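6b protein (Agrobacterium vitis, PDB 3AQ2) disturbs plant cell proliferation, probably acting as a toxin on host miRNA machinery through its ADP-ribosylation-type fold. Local coordinates at residues T96-P99 with P100-D104. Residues are numbered along the deposited sequence; the frame is centred on the assembly and turned at random.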
ATOM      1  N   THR A  96      -1.027   0.656   6.285  1.00  8.79           N
ATOM      2  CA  THR A  96      -0.488   0.690   7.642  1.00  9.41           C
ATOM      3  C   THR A  96       0.998   0.379   7.680  1.00  9.67           C
ATOM      4  O   THR A  96       1.502  -0.350   6.826  1.00 10.34           O
ATOM      5  CB  THR A  96      -1.261  -0.282   8.589  1.00  9.67           C
ATOM      6  OG1 THR A  96      -0.734  -0.173   9.929  1.00 10.17           O
ATOM      7  CG2 THR A  96      -1.186  -1.754   8.101  1.00  9.49           C
ATOM      8  N   ALA A  97       1.673   0.926   8.687  1.00  9.80           N
ATOM      9  CA  ALA A  97       3.053   0.583   8.977  1.00 10.50           C
ATOM     10  C   ALA A  97       3.175  -0.817   9.614  1.00 10.99           C
ATOM     11  O   ALA A  97       4.283  -1.364   9.667  1.00 11.36           O
ATOM     12  CB  ALA A  97       3.697   1.656   9.879  1.00 11.74           C
ATOM     13  N   MET A  98       2.066  -1.387  10.099  1.00 10.89           N
ATOM     14  CA  MET A  98       2.112  -2.737  10.709  1.00 11.41           C
ATOM     15  C   MET A  98       2.520  -3.717   9.625  1.00 10.58           C
ATOM     16  O   MET A  98       1.794  -3.855   8.640  1.00 10.23           O
ATOM     17  CB  MET A  98       0.746  -3.161  11.230  1.00 11.57           C
ATOM     18  CG  MET A  98       0.263  -2.395  12.425  1.00 12.73           C
ATOM     19  SD  MET A  98      -1.197  -3.263  13.038  1.00 15.13           S
ATOM     20  CE  MET A  98      -1.431  -2.432  14.605  1.00 17.29           C
ATOM     21  N   PRO A  99       3.686  -4.376   9.784  1.00 10.70           N
ATOM     22  CA  PRO A  99       4.160  -5.272   8.735  1.00 10.59           C
ATOM     23  C   PRO A  99       3.397  -6.603   8.734  1.00 10.34           C
ATOM     24  O   PRO A  99       2.707  -6.929   9.710  1.00 10.65           O
ATOM     25  CB  PRO A  99       5.632  -5.478   9.095  1.00 11.22           C
ATOM     26  CG  PRO A  99       5.659  -5.385  10.577  1.00 11.44           C
ATOM     27  CD  PRO A  99       4.632  -4.324  10.916  1.00 11.03           C
ATOM     28  N   PRO A 100       3.507  -7.367   7.637  1.00 10.84           N
ATOM     29  CA  PRO A 100       2.708  -8.593   7.500  1.00 10.62           C
ATOM     30  C   PRO A 100       2.924  -9.671   8.573  1.00 10.78           C
ATOM     31  O   PRO A 100       2.085 -10.562   8.710  1.00 11.80           O
ATOM     32  CB  PRO A 100       3.105  -9.119   6.104  1.00 11.60           C
ATOM     33  CG  PRO A 100       3.694  -7.955   5.397  1.00 12.54           C
ATOM     34  CD  PRO A 100       4.316  -7.085   6.434  1.00 11.28           C
ATOM     35  N   TRP A 101       4.027  -9.593   9.323  1.00 10.21           N
ATOM     36  CA  TRP A 101       4.323 -10.569  10.381  1.00 10.65           C
ATOM     37  C   TRP A 101       3.966 -10.081  11.783  1.00 10.80           C
ATOM     38  O   TRP A 101       4.221 -10.793  12.757  1.00 11.24           O
ATOM     39  CB  TRP A 101       5.811 -10.954  10.360  1.00 11.34           C
ATOM     40  CG  TRP A 101       6.726  -9.751  10.444  1.00 11.45           C
ATOM     41  CD1 TRP A 101       7.172  -9.117  11.581  1.00 12.70           C
ATOM     42  CD2 TRP A 101       7.285  -9.035   9.339  1.00 11.57           C
ATOM     43  NE1 TRP A 101       7.975  -8.049  11.239  1.00 12.94           N
ATOM     44  CE2 TRP A 101       8.059  -7.977   9.870  1.00 13.68           C
ATOM     45  CE3 TRP A 101       7.219  -9.196   7.945  1.00 12.84           C
ATOM     46  CZ2 TRP A 101       8.756  -7.076   9.056  1.00 12.85           C
ATOM     47  CZ3 TRP A 101       7.903  -8.276   7.129  1.00 12.58           C
ATOM     48  CH2 TRP A 101       8.673  -7.247   7.694  1.00 12.92           C
ATOM     49  N   LEU A 102       3.408  -8.876  11.908  1.00 10.66           N
ATOM     50  CA  LEU A 102       3.169  -8.321  13.252  1.00 11.74           C
ATOM     51  C   LEU A 102       2.080  -9.076  13.999  1.00 12.02           C
ATOM     52  O   LEU A 102       2.219  -9.390  15.195  1.00 12.78           O
ATOM     53  CB  LEU A 102       2.815  -6.830  13.181  1.00 12.01           C
ATOM     54  CG  LEU A 102       2.760  -6.136  14.549  1.00 13.43           C
ATOM     55  CD1 LEU A 102       4.160  -5.908  15.134  1.00 16.94           C
ATOM     56  CD2 LEU A 102       2.000  -4.812  14.445  1.00 15.10           C
ATOM     57  N   LEU A 103       1.001  -9.356  13.274  1.00 12.20           N
ATOM     58  CA  LEU A 103      -0.177 -10.041  13.808  1.00 13.46           C
ATOM     59  C   LEU A 103      -0.586 -11.159  12.866  1.00 13.91           C
ATOM     60  O   LEU A 103      -0.251 -11.130  11.684  1.00 14.13           O
ATOM     61  CB  LEU A 103      -1.339  -9.055  13.934  1.00 13.76           C
ATOM     62  CG  LEU A 103      -1.134  -7.852  14.862  1.00 15.43           C
ATOM     63  CD1 LEU A 103      -2.317  -6.911  14.723  1.00 16.67           C
ATOM     64  CD2 LEU A 103      -0.956  -8.294  16.295  1.00 17.47           C
ATOM     65  N   ASP A 104      -1.315 -12.142  13.387  1.00 14.73           N
ATOM     66  CA  ASP A 104      -1.883 -13.200  12.548  1.00 15.51           C
ATOM     67  C   ASP A 104      -2.887 -12.534  11.593  1.00 14.25           C
ATOM     68  O   ASP A 104      -3.507 -11.523  11.962  1.00 14.13           O
ATOM     69  CB  ASP A 104      -2.581 -14.245  13.427  1.00 17.28           C
ATOM     70  CG  ASP A 104      -3.148 -15.416  12.629  1.00 21.74           C
ATOM     71  OD1 ASP A 104      -4.274 -15.309  12.083  1.00 27.12           O
ATOM     72  OD2 ASP A 104      -2.479 -16.469  12.564  1.00 26.80           O
TER
HETATM   73  O   HOH W   1       0.410  -7.961  10.762  1.00 15.87           O
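With CG wedged over its own backbone, flanked by N and C (chi1 55°), W101 folds its indole back over P99, while L102, its CG opposite its own backbone N (chi1 -171°), sends CD2 toward the side chain of M98. The proline ring crosses the indole at about a right angle: CB of P99 sits over the face, 3.6 Å from the centroid of the W101 six-membered ring, in a CH-pi contact, and CG of P99 lies above the NE1-CE2 bond. Alongside, CD of P99 rests 3.8 Å from CB of L102. M98, extended beyond CG, lays its chain across L102, with CG 3.6 Å from L102 CD2, and its SD reaches CD1 of L103 more loosely. Residues P99 to L102 form a type I beta turn, closed by L102 N donating to P99 O at 3.0 Å, nearly straight at the hydrogen (167°) but from above the carbonyl plane. A water 2.7 Å from P99 O can donate to the same oxygen and accepts from L103 N at 2.9 Å. The turn lies in the loop between strand 93-96 and helix 105-115, whose N-cap is D104, with OD1 bonded to Q106 N. W101 also packs on helix 20-38, and the Y69 hydroxyl hydrogen-bonds to M98 O. Polar bonding and apolar packing thus act on one residue, P99: its carbonyl serves the turn bond and probably the water, its ring the indole face and L102.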